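Local structure of arylalkylamine N-Acetyltransferase like 5b (Aedes aegypti, 4FD4) at residues T60-E65 with Q145-F150; S76-I81 with Y127-L132; G165-V170 with K211-L216. The protein probably transfers acyl groups from coenzyme A thioesters, such as acetyl-CoA, to the amino group of arylalkylamines such as serotonin. All coordinates share one frame; numbering follows the deposited sequence.

Interaction 1 of 3, residues T60-E65 with Q145-F150; sequences TVVVAE and QRLLQF
Val62 and Leu147 bring the backbones together, their CA atoms 7.1 Å apart, where strand 61-65 packs against helix 145-150 with the two axes 9.1 Å apart at closest and running at 150°, roughly antiparallel. Val62 does most of the work, because its side chain leaves the strand toward the helix and both of its methyls are used. CG1 sits over one face of the Phe150 ring, shifted toward the rim, in a CH-pi contact 4.0 Å from the ring centroid. The second methyl, Val62 CG2, presses on Phe150 CD2 at 3.5 Å. The ring can be there because Phe150 CG stands anti to the backbone N (chi1 -172°), which carries the phenyl group off the helix to the strand. Leu147 leaves its helix at a slant, but its CD2 swings back to reach Val62 CG1 at 3.8 Å, the two side chains overlapping as they extend from opposing backbones. The same Leu147 CD2 lies 4.4 Å from Ala64 CB, a methyl small enough to let the leucine come near the strand. Leu9 of the edge strand 7-11 touches Ala64, Leu147 and Phe150, extending the apolar layer. Branched and aromatic side chains interlocked between a helix and the sheet it packs on are the hydrophobic layer of the GNAT alpha/beta fold, here joining helix 143-158 to the N-terminal half of the sheet.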
ATOM      1  N   THR A  60       9.098   2.136   9.115  1.00 23.42           N
ATOM      2  CA  THR A  60       8.011   1.198   8.804  1.00 22.82           C
ATOM      3  C   THR A  60       8.041   0.730   7.334  1.00 22.28           C
ATOM      4  O   THR A  60       7.021   0.315   6.759  1.00 20.76           O
ATOM      5  CB  THR A  60       6.647   1.785   9.196  1.00 23.59           C
ATOM      6  OG1 THR A  60       6.451   3.028   8.515  1.00 23.89           O
ATOM      7  CG2 THR A  60       6.605   2.045  10.695  1.00 24.89           C
ATOM      8  N   VAL A  61       9.227   0.818   6.738  1.00 20.02           N
ATOM      9  CA  VAL A  61       9.481   0.258   5.417  1.00 19.22           C
ATOM     10  C   VAL A  61      10.303  -1.005   5.592  1.00 18.84           C
ATOM     11  O   VAL A  61      11.408  -0.970   6.135  1.00 19.29           O
ATOM     12  CB  VAL A  61      10.194   1.270   4.494  1.00 20.89           C
ATOM     13  CG1 VAL A  61      10.648   0.605   3.211  1.00 19.35           C
ATOM     14  CG2 VAL A  61       9.260   2.435   4.182  1.00 21.31           C
ATOM     15  N   VAL A  62       9.739  -2.131   5.169  1.00 20.91           N
ATOM     16  CA  VAL A  62      10.413  -3.410   5.312  1.00 20.55           C
ATOM     17  C   VAL A  62      10.886  -3.875   3.941  1.00 25.33           C
ATOM     18  O   VAL A  62      10.151  -3.789   2.961  1.00 21.27           O
ATOM     19  CB  VAL A  62       9.501  -4.503   5.896  1.00 21.23           C
ATOM     20  CG1 VAL A  62      10.264  -5.829   5.988  1.00 18.17           C
ATOM     21  CG2 VAL A  62       8.963  -4.102   7.260  1.00 24.47           C
ATOM     22  N   VAL A  63      12.112  -4.377   3.880  1.00 21.50           N
ATOM     23  CA  VAL A  63      12.657  -4.842   2.631  1.00 25.25           C
ATOM     24  C   VAL A  63      13.048  -6.296   2.779  1.00 23.33           C
ATOM     25  O   VAL A  63      13.383  -6.774   3.885  1.00 22.65           O
ATOM     26  CB  VAL A  63      13.862  -4.010   2.179  1.00 24.03           C
ATOM     27  CG1 VAL A  63      13.421  -2.604   1.745  1.00 25.01           C
ATOM     28  CG2 VAL A  63      14.893  -3.940   3.293  1.00 24.26           C
ATOM     29  N   ALA A  64      12.941  -6.989   1.655  1.00 24.59           N
ATOM     30  CA  ALA A  64      13.466  -8.341   1.508  1.00 25.64           C
ATOM     31  C   ALA A  64      14.673  -8.185   0.592  1.00 24.69           C
ATOM     32  O   ALA A  64      14.570  -7.635  -0.527  1.00 27.93           O
ATOM     33  CB  ALA A  64      12.429  -9.254   0.880  1.00 24.35           C
ATOM     34  N   GLU A  65      15.812  -8.663   1.087  1.00 26.21           N
ATOM     35  CA  GLU A  65      17.115  -8.426   0.484  1.00 30.42           C
ATOM     36  C   GLU A  65      17.794  -9.756   0.151  1.00 33.92           C
ATOM     37  O   GLU A  65      17.758 -10.700   0.941  1.00 26.86           O
ATOM     38  CB  GLU A  65      17.971  -7.650   1.492  1.00 32.19           C
ATOM     39  CG  GLU A  65      19.392  -7.315   1.077  1.00 41.46           C
ATOM     40  CD  GLU A  65      20.144  -6.555   2.176  1.00 42.89           C
ATOM     41  OE1 GLU A  65      20.952  -5.658   1.847  1.00 44.68           O
ATOM     42  OE2 GLU A  65      19.921  -6.853   3.372  1.00 38.14           O
ATOM     43  N   GLN A 145       4.311 -13.574   1.897  1.00 30.54           N
ATOM     44  CA  GLN A 145       3.810 -13.924   3.221  1.00 27.47           C
ATOM     45  C   GLN A 145       4.789 -13.470   4.295  1.00 26.98           C
ATOM     46  O   GLN A 145       4.371 -13.010   5.354  1.00 30.95           O
ATOM     47  CB  GLN A 145       3.517 -15.427   3.345  1.00 27.97           C
ATOM     48  CG  GLN A 145       3.018 -15.841   4.735  1.00 31.10           C
ATOM     49  CD  GLN A 145       2.767 -17.343   4.870  1.00 42.41           C
ATOM     50  OE1 GLN A 145       2.849 -18.092   3.893  1.00 35.28           O
ATOM     51  NE2 GLN A 145       2.453 -17.784   6.092  1.00 35.31           N
ATOM     52  N   ARG A 146       6.089 -13.583   4.027  1.00 24.93           N
ATOM     53  CA  ARG A 146       7.093 -13.153   5.010  1.00 30.49           C
ATOM     54  C   ARG A 146       7.125 -11.639   5.201  1.00 26.47           C
ATOM     55  O   ARG A 146       7.317 -11.157   6.325  1.00 24.40           O
ATOM     56  CB  ARG A 146       8.477 -13.693   4.659  1.00 29.13           C
ATOM     57  CG  ARG A 146       8.628 -15.187   4.932  1.00 28.82           C
ATOM     58  CD  ARG A 146       9.870 -15.727   4.259  1.00 32.16           C
ATOM     59  NE  ARG A 146      11.099 -15.258   4.883  1.00 31.21           N
ATOM     60  CZ  ARG A 146      12.311 -15.441   4.365  1.00 40.98           C
ATOM     61  NH1 ARG A 146      12.449 -16.093   3.213  1.00 43.59           N
ATOM     62  NH2 ARG A 146      13.379 -14.978   4.997  1.00 36.44           N
ATOM     63  N   LEU A 147       6.924 -10.890   4.118  1.00 26.09           N
ATOM     64  CA  LEU A 147       6.814  -9.423   4.218  1.00 22.97           C
ATOM     65  C   LEU A 147       5.602  -9.009   5.038  1.00 26.85           C
ATOM     66  O   LEU A 147       5.717  -8.193   5.962  1.00 25.74           O
ATOM     67  CB  LEU A 147       6.730  -8.779   2.836  1.00 25.93           C
ATOM     68  CG  LEU A 147       8.044  -8.593   2.095  1.00 23.32           C
ATOM     69  CD1 LEU A 147       7.779  -8.142   0.653  1.00 27.09           C
ATOM     70  CD2 LEU A 147       8.918  -7.577   2.844  1.00 21.77           C
ATOM     71  N   LEU A 148       4.437  -9.562   4.704  1.00 23.80           N
ATOM     72  CA  LEU A 148       3.214  -9.205   5.419  1.00 26.44           C
ATOM     73  C   LEU A 148       3.305  -9.637   6.873  1.00 23.40           C
ATOM     74  O   LEU A 148       2.888  -8.917   7.775  1.00 23.50           O
ATOM     75  CB  LEU A 148       1.993  -9.862   4.760  1.00 26.62           C
ATOM     76  CG  LEU A 148       0.626  -9.163   4.721  1.00 33.47           C
ATOM     77  CD1 LEU A 148      -0.508 -10.167   4.926  1.00 32.47           C
ATOM     78  CD2 LEU A 148       0.488  -7.981   5.678  1.00 23.56           C
ATOM     79  N   GLN A 149       3.834 -10.828   7.110  1.00 25.69           N
ATOM     80  CA  GLN A 149       3.965 -11.306   8.484  1.00 26.25           C
ATOM     81  C   GLN A 149       4.926 -10.416   9.249  1.00 24.68           C
ATOM     82  O   GLN A 149       4.731 -10.160  10.432  1.00 26.42           O
ATOM     83  CB  GLN A 149       4.479 -12.741   8.544  1.00 24.76           C
ATOM     84  CG  GLN A 149       4.580 -13.243   9.985  1.00 25.33           C
ATOM     85  CD  GLN A 149       3.203 -13.446  10.581  1.00 29.24           C
ATOM     86  OE1 GLN A 149       2.400 -14.196  10.035  1.00 30.51           O
ATOM     87  NE2 GLN A 149       2.905 -12.742  11.670  1.00 32.07           N
ATOM     88  N   PHE A 150       5.982  -9.973   8.579  1.00 24.11           N
ATOM     89  CA  PHE A 150       6.953  -9.107   9.230  1.00 24.11           C
ATOM     90  C   PHE A 150       6.229  -7.817   9.631  1.00 21.55           C
ATOM     91  O   PHE A 150       6.392  -7.339  10.756  1.00 21.47           O
ATOM     92  CB  PHE A 150       8.176  -8.862   8.324  1.00 19.97           C
ATOM     93  CG  PHE A 150       9.320  -8.124   9.001  1.00 22.82           C
ATOM     94  CD1 PHE A 150      10.555  -8.742   9.192  1.00 22.60           C
ATOM     95  CD2 PHE A 150       9.163  -6.804   9.435  1.00 21.19           C
ATOM     96  CE1 PHE A 150      11.622  -8.067   9.818  1.00 24.18           C
ATOM     97  CE2 PHE A 150      10.227  -6.117  10.055  1.00 20.55           C
ATOM     98  CZ  PHE A 150      11.451  -6.745  10.241  1.00 21.12           C
TER

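Interaction 2 of 3, residues S76-I81 with Y127-L132; sequences SIAGPI and YHVHIL
The Tyr127 ring meets the Ala78 methyl obliquely, CE1 coming to 3.3 Å from Ala78 CB; the small residue admits the ring, whose hydroxyl is hydrogen-bonded to Gln151 of helix 143-158. On the other face of these antiparallel strands, Ile77 and Ile131 run alongside each other, ends on the same side, their CD1 atoms 4.0 Å apart. His128 crosses Ile81, whose CG2 meets His128 CB at 3.6 Å, while His128 ND1 is hydrogen-bonded to Ser164 on the next strand. Ser76 has OG anti to its own N (chi1 178°), which sends the hydroxyl to Ile131 O at 2.9 Å, an acceptor shared with Ile77 N; Gln151 NE2 also bonds Ser76 OG. His130 holds a water in its ring plane at NE2, and that water donates to Pro80 O. Between Ile77 and Ala78 the register slips by one: His130 and Ile131 both face Ile77 in a classic beta bulge. Ile77 O therefore receives His130 N at 2.7 Å and Ile131 N at 3.0 Å, both in its carbonyl plane. These two donors accommodate the extra residue, and in GNAT enzymes a bulge in this strand borders the acyl-CoA site; Leu132 N here bonds a glycerol, probably from the crystallisation liquor.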
ATOM      1  N   SER A  76       7.730  -3.563   1.515  1.00 21.27           N
ATOM      2  CA  SER A  76       6.401  -3.295   2.042  1.00 20.15           C
ATOM      3  C   SER A  76       6.446  -1.978   2.798  1.00 19.20           C
ATOM      4  O   SER A  76       7.322  -1.758   3.631  1.00 20.52           O
ATOM      5  CB  SER A  76       5.916  -4.403   2.969  1.00 24.28           C
ATOM      6  OG  SER A  76       4.633  -4.061   3.495  1.00 24.19           O
ATOM      7  N   ILE A  77       5.490  -1.115   2.514  1.00 17.85           N
ATOM      8  CA  ILE A  77       5.465   0.188   3.157  1.00 21.26           C
ATOM      9  C   ILE A  77       4.147   0.351   3.892  1.00 20.27           C
ATOM     10  O   ILE A  77       3.064   0.120   3.334  1.00 22.58           O
ATOM     11  CB  ILE A  77       5.702   1.315   2.145  1.00 21.63           C
ATOM     12  CG1 ILE A  77       7.059   1.089   1.463  1.00 25.37           C
ATOM     13  CG2 ILE A  77       5.642   2.684   2.832  1.00 22.84           C
ATOM     14  CD1 ILE A  77       7.522   2.223   0.606  1.00 20.88           C
ATOM     15  N   ALA A  78       4.255   0.709   5.165  1.00 20.37           N
ATOM     16  CA  ALA A  78       3.078   0.841   6.024  1.00 19.58           C
ATOM     17  C   ALA A  78       3.225   2.104   6.874  1.00 21.60           C
ATOM     18  O   ALA A  78       4.322   2.642   7.015  1.00 19.54           O
ATOM     19  CB  ALA A  78       2.949  -0.370   6.909  1.00 19.36           C
ATOM     20  N   GLY A  79       2.126   2.558   7.459  1.00 20.83           N
ATOM     21  CA  GLY A  79       2.159   3.730   8.326  1.00 20.55           C
ATOM     22  C   GLY A  79       0.881   3.756   9.139  1.00 19.38           C
ATOM     23  O   GLY A  79      -0.051   3.008   8.841  1.00 20.97           O
ATOM     24  N   PRO A  80       0.823   4.626  10.162  1.00 22.55           N
ATOM     25  CA  PRO A  80      -0.388   4.682  10.985  1.00 22.62           C
ATOM     26  C   PRO A  80      -1.515   5.349  10.212  1.00 23.61           C
ATOM     27  O   PRO A  80      -1.263   6.187   9.351  1.00 23.27           O
ATOM     28  CB  PRO A  80       0.035   5.537  12.188  1.00 20.97           C
ATOM     29  CG  PRO A  80       1.155   6.428  11.641  1.00 28.96           C
ATOM     30  CD  PRO A  80       1.842   5.613  10.559  1.00 24.60           C
ATOM     31  N   ILE A  81      -2.750   4.954  10.496  1.00 22.61           N
ATOM     32  CA  ILE A  81      -3.902   5.729  10.041  1.00 25.26           C
ATOM     33  C   ILE A  81      -4.757   6.020  11.263  1.00 26.27           C
ATOM     34  O   ILE A  81      -4.707   5.287  12.257  1.00 23.77           O
ATOM     35  CB  ILE A  81      -4.741   4.990   8.977  1.00 25.22           C
ATOM     36  CG1 ILE A  81      -5.170   3.624   9.508  1.00 21.72           C
ATOM     37  CG2 ILE A  81      -3.946   4.852   7.676  1.00 25.25           C
ATOM     38  CD1 ILE A  81      -6.086   2.864   8.558  1.00 24.05           C
ATOM     39  N   TYR A 127      -2.563   0.192  11.928  1.00 27.99           N
ATOM     40  CA  TYR A 127      -1.366   0.135  11.089  1.00 23.75           C
ATOM     41  C   TYR A 127      -1.784  -0.292   9.694  1.00 26.97           C
ATOM     42  O   TYR A 127      -2.336  -1.380   9.508  1.00 32.93           O
ATOM     43  CB  TYR A 127      -0.387  -0.878  11.676  1.00 26.95           C
ATOM     44  CG  TYR A 127       1.034  -0.884  11.134  1.00 23.82           C
ATOM     45  CD1 TYR A 127       1.469  -1.903  10.294  1.00 24.62           C
ATOM     46  CD2 TYR A 127       1.956   0.074  11.527  1.00 25.29           C
ATOM     47  CE1 TYR A 127       2.784  -1.944   9.825  1.00 19.05           C
ATOM     48  CE2 TYR A 127       3.276   0.047  11.065  1.00 25.46           C
ATOM     49  CZ  TYR A 127       3.682  -0.958  10.217  1.00 22.85           C
ATOM     50  OH  TYR A 127       4.992  -0.979   9.770  1.00 24.22           O
ATOM     51  N   HIS A 128      -1.490   0.544   8.707  1.00 21.89           N
ATOM     52  CA  HIS A 128      -2.007   0.324   7.364  1.00 24.29           C
ATOM     53  C   HIS A 128      -0.899   0.031   6.361  1.00 24.17           C
ATOM     54  O   HIS A 128      -0.021   0.863   6.142  1.00 21.41           O
ATOM     55  CB  HIS A 128      -2.802   1.544   6.916  1.00 23.77           C
ATOM     56  CG  HIS A 128      -3.553   1.335   5.644  1.00 27.45           C
ATOM     57  ND1 HIS A 128      -4.690   0.561   5.573  1.00 24.83           N
ATOM     58  CD2 HIS A 128      -3.337   1.804   4.390  1.00 27.59           C
ATOM     59  CE1 HIS A 128      -5.141   0.557   4.334  1.00 29.00           C
ATOM     60  NE2 HIS A 128      -4.334   1.303   3.594  1.00 33.53           N
ATOM     61  N   VAL A 129      -0.927  -1.163   5.779  1.00 22.45           N
ATOM     62  CA  VAL A 129      -0.002  -1.499   4.717  1.00 23.84           C
ATOM     63  C   VAL A 129      -0.438  -0.791   3.439  1.00 23.18           C
ATOM     64  O   VAL A 129      -1.507  -1.083   2.889  1.00 24.68           O
ATOM     65  CB  VAL A 129       0.079  -3.031   4.463  1.00 25.65           C
ATOM     66  CG1 VAL A 129       1.093  -3.322   3.364  1.00 20.34           C
ATOM     67  CG2 VAL A 129       0.476  -3.763   5.732  1.00 22.48           C
ATOM     68  N   HIS A 130       0.393   0.141   2.981  1.00 22.47           N
ATOM     69  CA  HIS A 130       0.145   0.877   1.736  1.00 26.48           C
ATOM     70  C   HIS A 130       0.682   0.100   0.533  1.00 29.92           C
ATOM     71  O   HIS A 130       0.069   0.098  -0.536  1.00 26.62           O
ATOM     72  CB  HIS A 130       0.854   2.236   1.748  1.00 27.46           C
ATOM     73  CG  HIS A 130       0.371   3.180   2.817  1.00 29.94           C
ATOM     74  ND1 HIS A 130      -0.875   3.752   2.792  1.00 32.64           N
ATOM     75  CD2 HIS A 130       1.003   3.670   3.914  1.00 29.43           C
ATOM     76  CE1 HIS A 130      -1.009   4.557   3.843  1.00 27.05           C
ATOM     77  NE2 HIS A 130       0.109   4.517   4.538  1.00 29.49           N
ATOM     78  N   ILE A 131       1.851  -0.518   0.705  1.00 21.08           N
ATOM     79  CA  ILE A 131       2.525  -1.213  -0.402  1.00 23.71           C
ATOM     80  C   ILE A 131       3.014  -2.607   0.026  1.00 23.76           C
ATOM     81  O   ILE A 131       3.560  -2.777   1.113  1.00 23.29           O
ATOM     82  CB  ILE A 131       3.746  -0.399  -0.911  1.00 24.42           C
ATOM     83  CG1 ILE A 131       3.298   0.923  -1.545  1.00 29.60           C
ATOM     84  CG2 ILE A 131       4.586  -1.213  -1.900  1.00 25.44           C
ATOM     85  CD1 ILE A 131       4.446   1.866  -1.895  1.00 26.95           C
ATOM     86  N   LEU A 132       2.807  -3.606  -0.825  1.00 21.22           N
ATOM     87  CA  LEU A 132       3.398  -4.933  -0.625  1.00 20.98           C
ATOM     88  C   LEU A 132       3.785  -5.422  -2.015  1.00 25.14           C
ATOM     89  O   LEU A 132       2.911  -5.669  -2.844  1.00 24.96           O
ATOM     90  CB  LEU A 132       2.373  -5.885  -0.007  1.00 24.90           C
ATOM     91  CG  LEU A 132       2.730  -7.367   0.202  1.00 30.59           C
ATOM     92  CD1 LEU A 132       3.904  -7.515   1.142  1.00 27.97           C
ATOM     93  CD2 LEU A 132       1.532  -8.145   0.735  1.00 31.33           C
TER
HETATM   94  O   HOH W   1      -0.004   6.195   6.832  1.00 31.87           O

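Interaction 3 of 3, residues G165-V170 with K211-L216; sequences GDFTSV and KTCVKL
The Phe167 ring is approached obliquely by Cys213, a sulfur-aromatic contact with SG 5.1 Å from the ring centroid and 3.8 Å from Phe167 CD2. The second flat group, the Asp166 carboxylate, lies on the opposite face of the sheet, together with Thr212. Both pairs belong to an antiparallel ladder in the C-terminal half of the GNAT sheet, where strand 209-216 is inserted between 162-167 and 182-188. Gly165 and Cys213 form one hydrogen-bonded pair, Phe167 and Lys211 another, the latter with two nearly straight bonds of 172°. With no side chain on Gly165, the phenyl group can fold back over its backbone, Phe167 CE2 coming to 3.7 Å from Gly165 CA; Phe167 chi1 of -59° sets this direction. Ser172, Val173 and Ala176 of helix 170-178 also pack on the ring, which suits a large apolar residue. Cys213 touches Cys183 on the neighbouring strand, a pair joined as a disulfide in another structure of this protein but not bonded here. Threonine and aspartate project together from adjacent strands, and the hydroxyl of Thr212 donates from OG1 to Asp166 OD1 over 2.8 Å, nearly along the C-O axis of the acceptor.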
ATOM      1  N   GLY A 165      -4.989  -3.154   5.197  1.00 30.34           N
ATOM      2  CA  GLY A 165      -4.379  -2.876   3.910  1.00 32.26           C
ATOM      3  C   GLY A 165      -5.382  -2.783   2.781  1.00 35.62           C
ATOM      4  O   GLY A 165      -6.491  -3.325   2.867  1.00 35.80           O
ATOM      5  N   ASP A 166      -4.993  -2.073   1.726  1.00 30.49           N
ATOM      6  CA  ASP A 166      -5.761  -2.034   0.497  1.00 33.70           C
ATOM      7  C   ASP A 166      -5.073  -2.966  -0.496  1.00 39.49           C
ATOM      8  O   ASP A 166      -4.000  -2.657  -1.013  1.00 35.38           O
ATOM      9  CB  ASP A 166      -5.823  -0.605  -0.058  1.00 33.66           C
ATOM     10  CG  ASP A 166      -6.475   0.370   0.907  1.00 35.68           C
ATOM     11  OD1 ASP A 166      -7.467  -0.013   1.567  1.00 33.92           O
ATOM     12  OD2 ASP A 166      -5.986   1.514   1.019  1.00 33.59           O
ATOM     13  N   PHE A 167      -5.685  -4.120  -0.724  1.00 31.95           N
ATOM     14  CA  PHE A 167      -5.090  -5.160  -1.546  1.00 39.69           C
ATOM     15  C   PHE A 167      -5.726  -5.204  -2.922  1.00 41.51           C
ATOM     16  O   PHE A 167      -6.924  -5.469  -3.067  1.00 40.56           O
ATOM     17  CB  PHE A 167      -5.175  -6.502  -0.821  1.00 40.87           C
ATOM     18  CG  PHE A 167      -4.471  -6.498   0.505  1.00 41.12           C
ATOM     19  CD1 PHE A 167      -3.089  -6.526   0.560  1.00 39.66           C
ATOM     20  CD2 PHE A 167      -5.186  -6.424   1.693  1.00 37.97           C
ATOM     21  CE1 PHE A 167      -2.430  -6.502   1.776  1.00 39.86           C
ATOM     22  CE2 PHE A 167      -4.528  -6.403   2.913  1.00 38.32           C
ATOM     23  CZ  PHE A 167      -3.148  -6.442   2.950  1.00 37.48           C
ATOM     24  N   THR A 168      -4.915  -4.887  -3.905  1.00 41.13           N
ATOM     25  CA  THR A 168      -5.346  -4.660  -5.249  1.00 45.54           C
ATOM     26  C   THR A 168      -5.233  -5.881  -6.132  1.00 47.75           C
ATOM     27  O   THR A 168      -5.727  -5.877  -7.194  1.00 52.87           O
ATOM     28  CB  THR A 168      -4.560  -3.512  -5.904  1.00 46.83           C
ATOM     29  OG1 THR A 168      -4.518  -2.386  -5.034  1.00 51.77           O
ATOM     30  CG2 THR A 168      -5.238  -3.073  -7.165  1.00 49.23           C
ATOM     31  N   SER A 169      -4.584  -6.931  -5.676  1.00 48.93           N
ATOM     32  CA  SER A 169      -4.448  -8.140  -6.470  1.00 48.53           C
ATOM     33  C   SER A 169      -5.000  -9.382  -5.813  1.00 53.14           C
ATOM     34  O   SER A 169      -5.314  -9.414  -4.640  1.00 47.73           O
ATOM     35  CB  SER A 169      -3.025  -8.371  -6.873  1.00 51.90           C
ATOM     36  OG  SER A 169      -2.203  -8.588  -5.774  1.00 53.06           O
ATOM     37  N   VAL A 170      -5.149 -10.414  -6.610  1.00 50.02           N
ATOM     38  CA  VAL A 170      -5.789 -11.570  -6.105  1.00 49.60           C
ATOM     39  C   VAL A 170      -4.841 -12.241  -5.130  1.00 52.41           C
ATOM     40  O   VAL A 170      -5.242 -12.666  -4.075  1.00 52.91           O
ATOM     41  CB  VAL A 170      -6.199 -12.528  -7.222  1.00 53.54           C
ATOM     42  CG1 VAL A 170      -5.047 -12.804  -8.111  1.00 51.37           C
ATOM     43  CG2 VAL A 170      -6.687 -13.784  -6.634  1.00 55.04           C
ATOM     44  N   LYS A 211      -9.646  -4.560  -2.323  1.00 36.51           N
ATOM     45  CA  LYS A 211     -10.240  -5.019  -1.069  1.00 39.00           C
ATOM     46  C   LYS A 211      -9.480  -4.519   0.149  1.00 38.48           C
ATOM     47  O   LYS A 211      -8.290  -4.762   0.280  1.00 38.59           O
ATOM     48  CB  LYS A 211     -10.314  -6.550  -1.025  1.00 47.19           C
ATOM     49  CG  LYS A 211     -11.146  -7.190  -2.137  1.00 48.95           C
ATOM     50  CD  LYS A 211     -11.863  -8.427  -1.603  1.00 55.89           C
ATOM     51  CE  LYS A 211     -12.581  -9.204  -2.699  1.00 58.91           C
ATOM     52  NZ  LYS A 211     -11.623  -9.875  -3.625  1.00 60.37           N
ATOM     53  N   THR A 212     -10.172  -3.823   1.043  1.00 33.25           N
ATOM     54  CA  THR A 212      -9.577  -3.395   2.298  1.00 34.34           C
ATOM     55  C   THR A 212      -9.768  -4.490   3.348  1.00 34.35           C
ATOM     56  O   THR A 212     -10.902  -4.859   3.683  1.00 33.43           O
ATOM     57  CB  THR A 212     -10.199  -2.066   2.788  1.00 33.00           C
ATOM     58  OG1 THR A 212     -10.102  -1.083   1.747  1.00 29.24           O
ATOM     59  CG2 THR A 212      -9.484  -1.565   4.035  1.00 31.17           C
ATOM     60  N   CYS A 213      -8.663  -5.018   3.863  1.00 33.92           N
ATOM     61  CA  CYS A 213      -8.733  -6.091   4.860  1.00 33.91           C
ATOM     62  C   CYS A 213      -8.077  -5.670   6.172  1.00 37.40           C
ATOM     63  O   CYS A 213      -7.229  -4.761   6.190  1.00 35.13           O
ATOM     64  CB  CYS A 213      -8.104  -7.381   4.316  1.00 39.14           C
ATOM     65  SG  CYS A 213      -8.638  -7.794   2.635  1.00 41.03           S
ATOM     66  N   VAL A 214      -8.467  -6.330   7.266  1.00 29.24           N
ATOM     67  CA  VAL A 214      -8.075  -5.888   8.605  1.00 32.42           C
ATOM     68  C   VAL A 214      -8.026  -7.038   9.621  1.00 41.50           C
ATOM     69  O   VAL A 214      -8.754  -8.026   9.499  1.00 41.44           O
ATOM     70  CB  VAL A 214      -9.042  -4.808   9.133  1.00 34.77           C
ATOM     71  CG1 VAL A 214     -10.453  -5.375   9.233  1.00 38.15           C
ATOM     72  CG2 VAL A 214      -8.581  -4.287  10.492  1.00 36.36           C
ATOM     73  N   LYS A 215      -7.178  -6.888  10.633  1.00 43.72           N
ATOM     74  CA  LYS A 215      -7.003  -7.908  11.659  1.00 39.91           C
ATOM     75  C   LYS A 215      -6.572  -7.276  12.986  1.00 42.95           C
ATOM     76  O   LYS A 215      -5.703  -6.393  13.014  1.00 38.07           O
ATOM     77  CB  LYS A 215      -5.996  -8.949  11.165  1.00 42.16           C
ATOM     78  CG  LYS A 215      -5.220  -9.673  12.242  1.00 45.20           C
ATOM     79  CD  LYS A 215      -4.476 -10.868  11.637  1.00 41.57           C
ATOM     80  CE  LYS A 215      -3.283 -11.250  12.508  1.00 45.16           C
ATOM     81  NZ  LYS A 215      -2.764 -12.618  12.198  1.00 46.69           N
ATOM     82  N   LEU A 216      -7.222  -7.683  14.075  1.00 38.23           N
ATOM     83  CA  LEU A 216      -6.810  -7.247  15.400  1.00 39.85           C
ATOM     84  C   LEU A 216      -5.483  -7.912  15.708  1.00 37.03           C
ATOM     85  O   LEU A 216      -5.240  -9.058  15.317  1.00 37.91           O
ATOM     86  CB  LEU A 216      -7.846  -7.631  16.465  1.00 39.30           C
ATOM     87  CG  LEU A 216      -8.514  -6.458  17.184  1.00 43.81           C
ATOM     88  CD1 LEU A 216      -9.433  -5.701  16.232  1.00 42.43           C
ATOM     89  CD2 LEU A 216      -9.286  -6.920  18.422  1.00 38.50           C
TER

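The three contacts are spread across the sheet, from strand 61-66 to strand 209-216: the centre of interaction 2 is about 11 Å from that of each of the others, while interactions 1 and 3 are centred about 16 Å apart and do not touch. Interactions 1 and 2 share a seam, where Thr60 OG1 lies 2.6 Å from Ala78 O and Val62 O lies 2.8 Å from Ser76 N, both probable hydrogen bonds. Between interactions 2 and 3, His128 NE2 reaches Asp166 OD2 at 3.1 Å in a weak hydrogen bond. Leu132 N and Thr168 N each bond glycerol, probably from crystallisation, perhaps marking a pocket by strands 126-134 and 162-167, which splay apart around the acyl-CoA in GNAT enzymes.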